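Local coordinates for putative exported protein (Burkholderia pseudomallei, PDB 4JGB) that probably binds NAD(P) through a Rossmann-type domain and may act as an oxidoreductase on CH-NH groups of a substrate not yet identified, at residues K82-A87 with R137-Y142; R101-G106 with D197-G202; T110-P115 with A173-V178; L149-F154 with F204-A209. All blocks are in the same frame, centred on the assembly; numbering follows the deposited sequence.

Interaction 1 of 4, residues K82-A87 with R137-Y142; sequences KVVAVA and RDAYGY
The ring of Tyr-142 is the flat group that spans the two helices, and it meets Ala-87 at a slant: its CE2 comes 4.3 Å from the carbonyl O of Ala-87, in a loose contact. Farther along helix 83-97, the side chains of Lys-88 and Val-91 also touch Tyr-142. Asp-138, the other flat group to take part, does so through its methylene rather than its carboxylate. Its CB lies 3.6 Å from CG2 of Val-84, the two side chains slanting across each other.

That methyl also rests on the helix backbone, with Val-84 CG2 3.5 Å from Ala-139 N. With CG1 anti to the backbone N of Val-84 (chi1 171°), CG2 lies beside that N, anti to the carbonyl carbon, and turns toward the facing helix. Ala-139 occupies the middle of the contact. Its CB is met by Val-83 CG1 at 3.8 Å and by Ala-87 CB at 4.2 Å, with Val-84 CG2 slightly farther off, so one methyl group fits among three side chains of the facing helix.

Helix 83-97 and helix 130-143 both cover the face of the Rossmann-type sheet that carries Val-102, Val-104 and Phe-153. Their segments run nearly side by side, the axes 8.5 Å apart and crossing at -27°. Val-83 extends the contact to Ala-135 and His-136.

No hydrogen bond or salt bridge joins the two segments; the chemistry is van der Waals contact, mostly of methyl and methylene groups, and is consistent with the small Ala-87 and Ala-139 side chains letting the axes come this close.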
loop_
_atom_site.group_PDB
_atom_site.type_symbol
_atom_site.label_atom_id
_atom_site.label_comp_id
_atom_site.label_asym_id
_atom_site.label_seq_id
_atom_site.Cartn_x
_atom_site.Cartn_y
_atom_site.Cartn_z
ATOM N N LYS A 82 -2.716 0.559 14.855
ATOM C CA LYS A 82 -1.873 1.589 14.252
ATOM C C LYS A 82 -2.210 1.939 12.798
ATOM O O LYS A 82 -1.760 2.968 12.296
ATOM C CB LYS A 82 -0.403 1.185 14.343
ATOM C CG LYS A 82 0.130 1.213 15.765
ATOM C CD LYS A 82 1.613 0.882 15.803
ATOM C CE LYS A 82 2.113 1.031 17.223
ATOM N NZ LYS A 82 1.239 0.236 18.126
ATOM N N VAL A 83 -2.974 1.074 12.128
ATOM C CA VAL A 83 -3.263 1.225 10.688
ATOM C C VAL A 83 -3.840 2.626 10.340
ATOM O O VAL A 83 -3.331 3.307 9.433
ATOM C CB VAL A 83 -4.083 0.029 10.164
ATOM C CG1 VAL A 83 -4.796 0.360 8.860
ATOM C CG2 VAL A 83 -3.172 -1.205 9.991
ATOM N N VAL A 84 -4.871 3.068 11.052
ATOM C CA VAL A 84 -5.408 4.446 10.841
ATOM C C VAL A 84 -4.367 5.571 11.081
ATOM O O VAL A 84 -4.240 6.498 10.257
ATOM C CB VAL A 84 -6.692 4.699 11.683
ATOM C CG1 VAL A 84 -7.121 6.174 11.631
ATOM C CG2 VAL A 84 -7.809 3.804 11.165
ATOM N N ALA A 85 -3.640 5.502 12.210
ATOM C CA ALA A 85 -2.641 6.526 12.537
ATOM C C ALA A 85 -1.565 6.620 11.439
ATOM O O ALA A 85 -1.151 7.715 11.079
ATOM C CB ALA A 85 -2.000 6.250 13.881
ATOM N N VAL A 86 -1.137 5.474 10.900
ATOM C CA VAL A 86 -0.186 5.476 9.789
ATOM C C VAL A 86 -0.732 6.274 8.601
ATOM O O VAL A 86 -0.092 7.207 8.153
ATOM C CB VAL A 86 0.206 4.057 9.312
ATOM C CG1 VAL A 86 1.035 4.150 8.034
ATOM C CG2 VAL A 86 1.023 3.329 10.377
ATOM N N ALA A 87 -1.906 5.887 8.094
ATOM C CA ALA A 87 -2.591 6.640 7.033
ATOM C C ALA A 87 -2.672 8.167 7.336
ATOM O O ALA A 87 -2.365 9.009 6.479
ATOM C CB ALA A 87 -3.993 6.059 6.803
ATOM N N ARG A 137 -10.489 -0.823 6.906
ATOM C CA ARG A 137 -11.740 -0.170 6.543
ATOM C C ARG A 137 -11.789 1.272 7.002
ATOM O O ARG A 137 -12.187 2.134 6.230
ATOM C CB ARG A 137 -12.953 -0.902 7.104
ATOM C CG ARG A 137 -14.233 -0.059 7.055
ATOM C CD ARG A 137 -15.393 -0.763 7.754
ATOM N NE ARG A 137 -15.832 -1.938 6.993
ATOM C CZ ARG A 137 -16.652 -2.875 7.464
ATOM N NH1 ARG A 137 -17.128 -2.789 8.702
ATOM N NH2 ARG A 137 -16.975 -3.913 6.700
ATOM N N ASP A 138 -11.386 1.517 8.253
ATOM C CA ASP A 138 -11.333 2.880 8.807
ATOM C C ASP A 138 -10.244 3.760 8.181
ATOM O O ASP A 138 -10.457 4.940 7.966
ATOM C CB ASP A 138 -11.129 2.825 10.317
ATOM C CG ASP A 138 -12.295 2.166 11.051
ATOM O OD1 ASP A 138 -13.391 1.964 10.436
ATOM O OD2 ASP A 138 -12.090 1.842 12.246
ATOM N N ALA A 139 -9.074 3.185 7.918
ATOM C CA ALA A 139 -8.014 3.862 7.167
ATOM C C ALA A 139 -8.561 4.338 5.816
ATOM O O ALA A 139 -8.439 5.514 5.467
ATOM C CB ALA A 139 -6.815 2.947 6.973
ATOM N N TYR A 140 -9.193 3.434 5.077
ATOM C CA TYR A 140 -9.842 3.802 3.813
ATOM C C TYR A 140 -10.960 4.840 4.027
ATOM O O TYR A 140 -11.054 5.799 3.285
ATOM C CB TYR A 140 -10.388 2.576 3.079
ATOM C CG TYR A 140 -11.109 2.969 1.808
ATOM C CD1 TYR A 140 -10.388 3.343 0.676
ATOM C CD2 TYR A 140 -12.517 3.001 1.743
ATOM C CE1 TYR A 140 -11.026 3.725 -0.494
ATOM C CE2 TYR A 140 -13.166 3.385 0.564
ATOM C CZ TYR A 140 -12.409 3.742 -0.549
ATOM O OH TYR A 140 -12.997 4.117 -1.729
ATOM N N GLY A 141 -11.804 4.641 5.044
ATOM C CA GLY A 141 -12.773 5.672 5.454
ATOM C C GLY A 141 -12.151 7.046 5.681
ATOM O O GLY A 141 -12.686 8.064 5.243
ATOM N N TYR A 142 -11.011 7.093 6.363
ATOM C CA TYR A 142 -10.350 8.377 6.569
ATOM C C TYR A 142 -9.853 9.017 5.254
ATOM O O TYR A 142 -10.106 10.200 4.978
ATOM C CB TYR A 142 -9.217 8.270 7.601
ATOM C CG TYR A 142 -8.352 9.487 7.573
ATOM C CD1 TYR A 142 -8.775 10.672 8.166
ATOM C CD2 TYR A 142 -7.112 9.473 6.910
ATOM C CE1 TYR A 142 -7.983 11.814 8.118
ATOM C CE2 TYR A 142 -6.318 10.612 6.859
ATOM C CZ TYR A 142 -6.763 11.768 7.473
ATOM O OH TYR A 142 -5.992 12.897 7.443
#

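Interaction 2 of 4, residues R101-G106 with D197-G202; sequences RVVVVG and DEIEQG
Arg-101 and Glu-198 cross at about a right angle, with the guanidinium and carboxylate planes 83° apart. The planes are steeply inclined and the pairing is single: NH2 of Arg-101 meets OE2 of Glu-198, at 2.9 Å, in a salt bridge whose hydrogen bond is weak and bent. The same NH2 makes a straighter bond, also 2.9 Å, to the backbone O of Glu-198, coming from above the carbonyl plane. Gly-202 N reaches that oxygen from the opposite face, so the last turn of the helix and the arginine share one acceptor.

A bend at chi2 (72°) folds the arginine chain back so that Val-103 CG2 covers the centre of one guanidinium face, 3.7 Å above it. NE of Arg-101 donates to a water (2.9 Å), which in turn donates to Ile-199 O (2.8 Å). NH1 is held from elsewhere, by Asp-150 O and Thr-152 OG1, while the Glu-198 carboxylate accepts from the backbone N atoms of Arg-203 and Phe-204. Such a net would be expected to favour the charged form of the Glu-198 carboxylate.

Beside it, Val-103 CG2 touches Ile-199 CG1 at 3.9 Å. The contact lays helix 188-201, nearly antiparallel at 159°, over central strand 101-105 of the Rossmann-type sheet, between strands 68-71 and 150-155, while helix 83-97 covers the opposite side.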
loop_
_atom_site.group_PDB
_atom_site.type_symbol
_atom_site.label_atom_id
_atom_site.label_comp_id
_atom_site.label_asym_id
_atom_site.label_seq_id
_atom_site.Cartn_x
_atom_site.Cartn_y
_atom_site.Cartn_z
ATOM N N ARG A 101 1.596 12.621 -4.415
ATOM C CA ARG A 101 1.289 11.222 -4.670
ATOM C C ARG A 101 1.622 10.384 -3.444
ATOM O O ARG A 101 2.760 10.388 -2.978
ATOM C CB ARG A 101 2.029 10.736 -5.934
ATOM C CG ARG A 101 1.599 9.354 -6.416
ATOM C CD ARG A 101 0.220 9.428 -7.021
ATOM N NE ARG A 101 -0.144 8.209 -7.718
ATOM C CZ ARG A 101 -1.123 7.406 -7.348
ATOM N NH1 ARG A 101 -1.831 7.665 -6.243
ATOM N NH2 ARG A 101 -1.370 6.331 -8.087
ATOM N N VAL A 102 0.594 9.711 -2.918
ATOM C CA VAL A 102 0.645 8.856 -1.721
ATOM C C VAL A 102 0.046 7.475 -2.061
ATOM O O VAL A 102 -1.112 7.387 -2.469
ATOM C CB VAL A 102 -0.199 9.464 -0.552
ATOM C CG1 VAL A 102 -0.225 8.547 0.674
ATOM C CG2 VAL A 102 0.293 10.852 -0.152
ATOM N N VAL A 103 0.813 6.393 -1.903
ATOM C CA VAL A 103 0.248 5.062 -2.185
ATOM C C VAL A 103 0.439 4.164 -0.965
ATOM O O VAL A 103 1.565 4.021 -0.465
ATOM C CB VAL A 103 0.810 4.368 -3.466
ATOM C CG1 VAL A 103 0.094 3.035 -3.736
ATOM C CG2 VAL A 103 0.672 5.258 -4.692
ATOM N N VAL A 104 -0.656 3.586 -0.473
ATOM C CA VAL A 104 -0.578 2.737 0.738
ATOM C C VAL A 104 -1.063 1.310 0.474
ATOM O O VAL A 104 -1.970 1.077 -0.321
ATOM C CB VAL A 104 -1.281 3.382 1.987
ATOM C CG1 VAL A 104 -0.914 4.851 2.141
ATOM C CG2 VAL A 104 -2.794 3.324 1.898
ATOM N N VAL A 105 -0.427 0.350 1.128
ATOM C CA VAL A 105 -0.893 -1.032 1.130
ATOM C C VAL A 105 -2.180 -1.065 1.949
ATOM O O VAL A 105 -2.206 -0.640 3.096
ATOM C CB VAL A 105 0.204 -2.000 1.683
ATOM C CG1 VAL A 105 -0.348 -3.410 1.987
ATOM C CG2 VAL A 105 1.371 -2.101 0.691
ATOM N N GLY A 106 -3.247 -1.559 1.329
ATOM C CA GLY A 106 -4.549 -1.687 1.980
ATOM C C GLY A 106 -4.761 -3.061 2.589
ATOM O O GLY A 106 -3.809 -3.699 3.051
ATOM N N ASP A 197 3.390 0.030 -10.893
ATOM C CA ASP A 197 2.700 0.492 -12.141
ATOM C C ASP A 197 1.732 1.618 -11.746
ATOM O O ASP A 197 1.581 2.615 -12.458
ATOM C CB ASP A 197 1.847 -0.614 -12.821
ATOM C CG ASP A 197 2.660 -1.652 -13.590
ATOM O OD1 ASP A 197 3.854 -1.471 -13.891
ATOM O OD2 ASP A 197 2.050 -2.681 -13.927
ATOM N N GLU A 198 1.083 1.459 -10.602
ATOM C CA GLU A 198 0.061 2.413 -10.178
ATOM C C GLU A 198 0.686 3.734 -9.765
ATOM O O GLU A 198 0.142 4.800 -10.054
ATOM C CB GLU A 198 -0.859 1.849 -9.072
ATOM C CG GLU A 198 -1.937 2.830 -8.552
ATOM C CD GLU A 198 -2.729 3.552 -9.659
ATOM O OE1 GLU A 198 -2.796 3.024 -10.798
ATOM O OE2 GLU A 198 -3.301 4.648 -9.388
ATOM N N ILE A 199 1.835 3.651 -9.099
ATOM C CA ILE A 199 2.676 4.831 -8.833
ATOM C C ILE A 199 2.975 5.622 -10.108
ATOM O O ILE A 199 2.891 6.847 -10.101
ATOM C CB ILE A 199 3.997 4.458 -8.116
ATOM C CG1 ILE A 199 3.699 3.948 -6.690
ATOM C CG2 ILE A 199 4.964 5.650 -8.084
ATOM C CD1 ILE A 199 4.929 3.572 -5.892
ATOM N N GLU A 200 3.296 4.928 -11.194
ATOM C CA GLU A 200 3.610 5.576 -12.481
ATOM C C GLU A 200 2.353 6.029 -13.220
ATOM O O GLU A 200 2.360 7.078 -13.808
ATOM C CB GLU A 200 4.365 4.618 -13.401
ATOM C CG GLU A 200 5.795 4.329 -12.964
ATOM C CD GLU A 200 6.336 3.059 -13.594
ATOM O OE1 GLU A 200 5.661 2.488 -14.485
ATOM O OE2 GLU A 200 7.433 2.623 -13.177
ATOM N N GLN A 201 1.283 5.228 -13.189
ATOM C CA GLN A 201 0.134 5.427 -14.099
ATOM C C GLN A 201 -1.033 6.216 -13.541
ATOM O O GLN A 201 -1.805 6.808 -14.297
ATOM C CB GLN A 201 -0.413 4.063 -14.568
ATOM C CG GLN A 201 0.646 3.244 -15.275
ATOM C CD GLN A 201 0.304 1.784 -15.388
ATOM O OE1 GLN A 201 -0.675 1.306 -14.811
ATOM N NE2 GLN A 201 1.102 1.059 -16.167
ATOM N N GLY A 202 -1.201 6.198 -12.229
ATOM C CA GLY A 202 -2.344 6.873 -11.628
ATOM C C GLY A 202 -3.701 6.467 -12.213
ATOM O O GLY A 202 -4.517 7.328 -12.587
HETATM O O HOH W 1 0.504 8.243 -10.532
#

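Interaction 3 of 4, residues T110-P115 with A173-V178; sequences TLEVAP and AGRLIV
A single beta bridge, tied by two backbone bonds and one ion pair, joins Glu-112 to Arg-175 near the periphery of the fold, where strand 112-114 meets the loop that follows strand 170-172. Glu-112 supplies both of its backbone groups: its N donates to Gly-174 O (2.9 Å), and its O accepts from Leu-176 N (2.8 Å). Both bonds are nearly straight, at 170°, so Arg-175 is bracketed by the two bonded residues. The oxygen of Gly-174 receives the Glu-112 N-H on a lone pair, in the carbonyl plane, and also lies 3.4 Å from Leu-111 CA in a CA-H...O contact.

Beside the bridge, the Glu-112 and Arg-175 side chains lie side by side and point the same way. CG of Glu-112 lies anti to its N (chi1 178°), which sends the carboxylate along the Arg-175 chain. OE2 of Glu-112 reaches NE of Arg-175 at 3.2 Å, closing a salt bridge, although carboxylate and guanidinium stand perpendicular. Methylenes accompany the charges, with Glu-112 CB 3.9 Å from Arg-175 CG.

The strand taking part is a short one: it pairs with strand 117-118 in a two-stranded antiparallel sheet, and Val-113 and Ala-114 face Lys-117 together in a classic beta bulge. On the apolar side, Leu-176 has its two methyls divided between partners. CD1 touches Leu-111 CD1 at 3.9 Å, the side chains crossing at about a right angle, whereas CD2 lies alongside Val-113 CG1, also at 3.9 Å. Leu-111 also touches Ser-155 and Thr-210, on two strands of the main sheet, and Thr-110 OG1 is hydrogen-bonded to Gly-107 O.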
loop_
_atom_site.group_PDB
_atom_site.type_symbol
_atom_site.label_atom_id
_atom_site.label_comp_id
_atom_site.label_asym_id
_atom_site.label_seq_id
_atom_site.Cartn_x
_atom_site.Cartn_y
_atom_site.Cartn_z
ATOM N N THR A 110 -11.218 -5.380 3.065
ATOM C CA THR A 110 -11.976 -4.227 2.551
ATOM C C THR A 110 -12.506 -4.425 1.124
ATOM O O THR A 110 -13.227 -3.566 0.590
ATOM C CB THR A 110 -11.121 -2.933 2.509
ATOM O OG1 THR A 110 -10.143 -3.021 1.455
ATOM C CG2 THR A 110 -10.394 -2.729 3.777
ATOM N N LEU A 111 -12.122 -5.519 0.467
ATOM C CA LEU A 111 -12.454 -5.646 -0.949
ATOM C C LEU A 111 -13.980 -5.784 -1.069
ATOM O O LEU A 111 -14.625 -6.520 -0.305
ATOM C CB LEU A 111 -11.719 -6.821 -1.607
ATOM C CG LEU A 111 -10.175 -6.771 -1.674
ATOM C CD1 LEU A 111 -9.644 -8.080 -2.233
ATOM C CD2 LEU A 111 -9.696 -5.593 -2.527
ATOM N N GLU A 112 -14.555 -5.061 -2.011
ATOM C CA GLU A 112 -16.002 -5.029 -2.155
ATOM C C GLU A 112 -16.508 -6.270 -2.871
ATOM O O GLU A 112 -16.031 -6.582 -3.953
ATOM C CB GLU A 112 -16.381 -3.776 -2.927
ATOM C CG GLU A 112 -17.861 -3.651 -3.181
ATOM C CD GLU A 112 -18.208 -2.275 -3.665
ATOM O OE1 GLU A 112 -18.202 -1.352 -2.847
ATOM O OE2 GLU A 112 -18.458 -2.126 -4.876
ATOM N N VAL A 113 -17.471 -6.984 -2.283
ATOM C CA VAL A 113 -18.009 -8.199 -2.925
ATOM C C VAL A 113 -19.333 -7.926 -3.641
ATOM O O VAL A 113 -19.728 -8.690 -4.496
ATOM C CB VAL A 113 -18.180 -9.389 -1.938
ATOM C CG1 VAL A 113 -16.840 -9.818 -1.358
ATOM C CG2 VAL A 113 -19.168 -9.062 -0.816
ATOM N N ALA A 114 -20.001 -6.838 -3.260
ATOM C CA ALA A 114 -21.282 -6.377 -3.806
ATOM C C ALA A 114 -21.388 -4.928 -3.338
ATOM O O ALA A 114 -20.749 -4.574 -2.352
ATOM C CB ALA A 114 -22.446 -7.199 -3.247
ATOM N N PRO A 115 -22.177 -4.083 -4.038
ATOM C CA PRO A 115 -22.433 -2.704 -3.582
ATOM C C PRO A 115 -22.528 -2.580 -2.064
ATOM O O PRO A 115 -23.391 -3.190 -1.464
ATOM C CB PRO A 115 -23.793 -2.400 -4.216
ATOM C CG PRO A 115 -23.684 -3.088 -5.539
ATOM C CD PRO A 115 -22.842 -4.330 -5.337
ATOM N N ALA A 173 -10.824 -1.314 -9.230
ATOM C CA ALA A 173 -10.906 -0.288 -8.186
ATOM C C ALA A 173 -11.452 -0.856 -6.859
ATOM O O ALA A 173 -12.553 -0.528 -6.435
ATOM C CB ALA A 173 -11.745 0.896 -8.684
ATOM N N GLY A 174 -10.699 -1.761 -6.251
ATOM C CA GLY A 174 -11.034 -2.298 -4.934
ATOM C C GLY A 174 -12.211 -3.262 -4.742
ATOM O O GLY A 174 -12.673 -3.464 -3.589
ATOM N N ARG A 175 -12.708 -3.850 -5.830
ATOM C CA ARG A 175 -13.667 -4.961 -5.728
ATOM C C ARG A 175 -12.939 -6.308 -5.732
ATOM O O ARG A 175 -11.831 -6.413 -6.259
ATOM C CB ARG A 175 -14.716 -4.867 -6.857
ATOM C CG ARG A 175 -15.532 -3.583 -6.721
ATOM C CD ARG A 175 -16.118 -3.031 -8.015
ATOM N NE ARG A 175 -16.984 -1.878 -7.709
ATOM C CZ ARG A 175 -16.593 -0.598 -7.621
ATOM N NH1 ARG A 175 -15.339 -0.237 -7.863
ATOM N NH2 ARG A 175 -17.483 0.343 -7.322
ATOM N N LEU A 176 -13.543 -7.322 -5.120
ATOM C CA LEU A 176 -12.965 -8.664 -5.099
ATOM C C LEU A 176 -12.781 -9.168 -6.532
ATOM O O LEU A 176 -13.668 -8.988 -7.353
ATOM C CB LEU A 176 -13.923 -9.643 -4.381
ATOM C CG LEU A 176 -13.350 -11.042 -4.095
ATOM C CD1 LEU A 176 -12.108 -10.943 -3.234
ATOM C CD2 LEU A 176 -14.365 -11.953 -3.435
ATOM N N ILE A 177 -11.626 -9.764 -6.809
ATOM C CA ILE A 177 -11.311 -10.398 -8.099
ATOM C C ILE A 177 -11.013 -11.877 -7.797
ATOM O O ILE A 177 -10.070 -12.189 -7.047
ATOM C CB ILE A 177 -10.099 -9.723 -8.808
ATOM C CG1 ILE A 177 -10.431 -8.271 -9.196
ATOM C CG2 ILE A 177 -9.686 -10.526 -10.046
ATOM C CD1 ILE A 177 -9.249 -7.364 -9.489
ATOM N N VAL A 178 -11.830 -12.786 -8.325
ATOM C CA VAL A 178 -11.573 -14.212 -8.071
ATOM C C VAL A 178 -11.397 -14.966 -9.380
ATOM O O VAL A 178 -12.021 -14.588 -10.378
ATOM C CB VAL A 178 -12.676 -14.875 -7.213
ATOM C CG1 VAL A 178 -12.736 -14.245 -5.823
ATOM C CG2 VAL A 178 -14.054 -14.832 -7.894
HETATM O O HOH W 2 -10.848 -2.262 -0.990
#

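Interaction 4 of 4, residues L149-F154 with F204-A209; sequences LDWTFF and FIRQAA
A chi1 of 61° places the indole of Trp-151 between its own backbone N and carbonyl carbon, and there one ring face receives Arg-206: CA stands 3.7 Å from the six-membered ring centroid in a CH-pi contact. Arg-206 CG reaches the same face beside NE1, which itself donates to Val-146 O. The arginine chain then bends at chi3 (-69°), turning the guanidinium 78° to the indole plane and bringing NH1 to two acceptors. Leu-149 O, at 2.9 Å, lies in the guanidinium plane, and Asp-150 OD1, at 3.0 Å, completes a salt bridge. Lys-100 pairs with the other oxygen of Asp-150. Ile-205 CG2 covers part of the guanidinium face.

Strands 150-155 and 207-212 are parallel neighbours in the Rossmann-type sheet. Phe-153 makes both bonds, N to Gln-207 O and O from Ala-209 N (2.9 Å), and so brackets Ala-208. At the N-terminal end of this pairing, a type II turn from Phe-204 to Gln-207 gives Arg-206 positive phi, and its N donates to Trp-151 O at 2.6 Å, nearly along the C=O axis.

Thr-152 OG1 donates to Phe-204 O (2.7 Å) from above the carbonyl plane. On this same side of the sheet Ala-209 CB sits over one face of the Phe-154 ring, 4.0 Å from its centroid; the Tyr-191 ring meets it, the planes of the two rings steeply inclined.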
loop_
_atom_site.group_PDB
_atom_site.type_symbol
_atom_site.label_atom_id
_atom_site.label_comp_id
_atom_site.label_asym_id
_atom_site.label_seq_id
_atom_site.Cartn_x
_atom_site.Cartn_y
_atom_site.Cartn_z
ATOM N N LEU A 149 -5.037 15.328 -2.015
ATOM C CA LEU A 149 -3.854 14.535 -2.375
ATOM C C LEU A 149 -4.260 13.464 -3.397
ATOM O O LEU A 149 -5.419 13.037 -3.403
ATOM C CB LEU A 149 -3.284 13.829 -1.128
ATOM C CG LEU A 149 -2.775 14.577 0.108
ATOM C CD1 LEU A 149 -2.284 13.575 1.153
ATOM C CD2 LEU A 149 -1.648 15.506 -0.278
ATOM N N ASP A 150 -3.297 13.020 -4.226
ATOM C CA ASP A 150 -3.471 11.841 -5.117
ATOM C C ASP A 150 -3.103 10.540 -4.414
ATOM O O ASP A 150 -2.037 9.967 -4.622
ATOM C CB ASP A 150 -2.638 11.966 -6.388
ATOM C CG ASP A 150 -3.030 13.164 -7.224
ATOM O OD1 ASP A 150 -4.182 13.650 -7.091
ATOM O OD2 ASP A 150 -2.172 13.626 -8.005
ATOM N N TRP A 151 -4.012 10.079 -3.571
ATOM C CA TRP A 151 -3.775 8.888 -2.819
ATOM C C TRP A 151 -4.398 7.694 -3.515
ATOM O O TRP A 151 -5.332 7.836 -4.318
ATOM C CB TRP A 151 -4.253 9.061 -1.355
ATOM C CG TRP A 151 -5.735 9.340 -1.217
ATOM C CD1 TRP A 151 -6.346 10.569 -1.023
ATOM C CD2 TRP A 151 -6.790 8.371 -1.246
ATOM N NE1 TRP A 151 -7.708 10.411 -0.920
ATOM C CE2 TRP A 151 -8.013 9.076 -1.059
ATOM C CE3 TRP A 151 -6.825 6.981 -1.413
ATOM C CZ2 TRP A 151 -9.270 8.429 -1.053
ATOM C CZ3 TRP A 151 -8.089 6.324 -1.393
ATOM C CH2 TRP A 151 -9.283 7.059 -1.235
ATOM N N THR A 152 -3.848 6.520 -3.216
ATOM C CA THR A 152 -4.375 5.242 -3.682
ATOM C C THR A 152 -4.293 4.250 -2.525
ATOM O O THR A 152 -3.254 4.134 -1.865
ATOM C CB THR A 152 -3.568 4.703 -4.891
ATOM O OG1 THR A 152 -3.899 5.479 -6.041
ATOM C CG2 THR A 152 -3.948 3.230 -5.204
ATOM N N PHE A 153 -5.388 3.547 -2.261
ATOM C CA PHE A 153 -5.414 2.583 -1.178
ATOM C C PHE A 153 -5.373 1.236 -1.882
ATOM O O PHE A 153 -6.386 0.800 -2.435
ATOM C CB PHE A 153 -6.696 2.803 -0.396
ATOM C CG PHE A 153 -6.925 1.845 0.745
ATOM C CD1 PHE A 153 -6.325 2.053 1.991
ATOM C CD2 PHE A 153 -7.810 0.771 0.597
ATOM C CE1 PHE A 153 -6.588 1.179 3.046
ATOM C CE2 PHE A 153 -8.056 -0.110 1.649
ATOM C CZ PHE A 153 -7.447 0.098 2.877
ATOM N N PHE A 154 -4.194 0.620 -1.926
ATOM C CA PHE A 154 -3.933 -0.506 -2.819
ATOM C C PHE A 154 -3.959 -1.830 -2.056
ATOM O O PHE A 154 -2.925 -2.242 -1.570
ATOM C CB PHE A 154 -2.563 -0.352 -3.552
ATOM C CG PHE A 154 -2.513 -1.059 -4.908
ATOM C CD1 PHE A 154 -2.767 -2.434 -5.015
ATOM C CD2 PHE A 154 -2.245 -0.346 -6.073
ATOM C CE1 PHE A 154 -2.785 -3.066 -6.238
ATOM C CE2 PHE A 154 -2.231 -0.978 -7.307
ATOM C CZ PHE A 154 -2.496 -2.343 -7.396
ATOM N N PHE A 204 -5.900 4.889 -10.401
ATOM C CA PHE A 204 -6.795 4.722 -9.251
ATOM C C PHE A 204 -6.585 5.853 -8.250
ATOM O O PHE A 204 -6.337 5.598 -7.075
ATOM C CB PHE A 204 -6.524 3.350 -8.580
ATOM C CG PHE A 204 -6.756 2.167 -9.495
ATOM C CD1 PHE A 204 -8.056 1.797 -9.856
ATOM C CD2 PHE A 204 -5.695 1.427 -9.990
ATOM C CE1 PHE A 204 -8.292 0.722 -10.712
ATOM C CE2 PHE A 204 -5.925 0.354 -10.854
ATOM C CZ PHE A 204 -7.222 -0.008 -11.209
ATOM N N ILE A 205 -6.639 7.095 -8.744
ATOM C CA ILE A 205 -6.430 8.301 -7.935
ATOM C C ILE A 205 -7.642 8.510 -7.049
ATOM O O ILE A 205 -8.780 8.510 -7.526
ATOM C CB ILE A 205 -6.191 9.558 -8.822
ATOM C CG1 ILE A 205 -4.949 9.361 -9.713
ATOM C CG2 ILE A 205 -6.077 10.849 -7.988
ATOM C CD1 ILE A 205 -3.645 9.189 -8.967
ATOM N N ARG A 206 -7.378 8.651 -5.756
ATOM C CA ARG A 206 -8.402 8.733 -4.724
ATOM C C ARG A 206 -9.391 7.566 -4.754
ATOM O O ARG A 206 -10.554 7.733 -4.461
ATOM C CB ARG A 206 -9.094 10.108 -4.739
ATOM C CG ARG A 206 -8.193 11.205 -4.179
ATOM C CD ARG A 206 -8.898 12.561 -4.194
ATOM N NE ARG A 206 -9.091 13.031 -5.568
ATOM C CZ ARG A 206 -8.137 13.572 -6.321
ATOM N NH1 ARG A 206 -6.891 13.694 -5.855
ATOM N NH2 ARG A 206 -8.413 13.964 -7.565
ATOM N N GLN A 207 -8.895 6.376 -5.099
ATOM C CA GLN A 207 -9.725 5.181 -5.177
ATOM C C GLN A 207 -8.992 4.062 -4.474
ATOM O O GLN A 207 -7.756 4.102 -4.322
ATOM C CB GLN A 207 -9.997 4.785 -6.650
ATOM C CG GLN A 207 -10.826 5.799 -7.445
ATOM C CD GLN A 207 -11.080 5.397 -8.905
ATOM O OE1 GLN A 207 -10.367 4.591 -9.466
ATOM N NE2 GLN A 207 -12.120 5.988 -9.521
ATOM N N ALA A 208 -9.760 3.075 -4.025
ATOM C CA ALA A 208 -9.200 1.764 -3.683
ATOM C C ALA A 208 -8.775 1.118 -4.987
ATOM O O ALA A 208 -9.302 1.458 -6.075
ATOM C CB ALA A 208 -10.252 0.901 -2.975
ATOM N N ALA A 209 -7.824 0.192 -4.879
ATOM C CA ALA A 209 -7.252 -0.512 -6.013
ATOM C C ALA A 209 -6.846 -1.867 -5.499
ATOM O O ALA A 209 -6.471 -1.984 -4.332
ATOM C CB ALA A 209 -5.995 0.224 -6.486
#

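In the fold
From the N terminus, the first segments of interactions 1, 2 and 3 all appear before any contact closes. Residues 137-142 then close interaction 1, joining two helices on one face of the sheet. Interaction 4 opens next, at 149-154. Residues 173-178 close interaction 3 at the periphery, 197-202 close interaction 2 by bringing a helix onto the other sheet face, and 204-209 close interaction 4 between two strands. Interaction 3 is thus nested inside interaction 2; interaction 1 crosses both, as does interaction 4, and interactions 1 and 4 are in series. Tyr-140 packs on Phe-153, joining interaction 1 to 4, and Glu-198 bonds to Phe-204, joining 2 to 4.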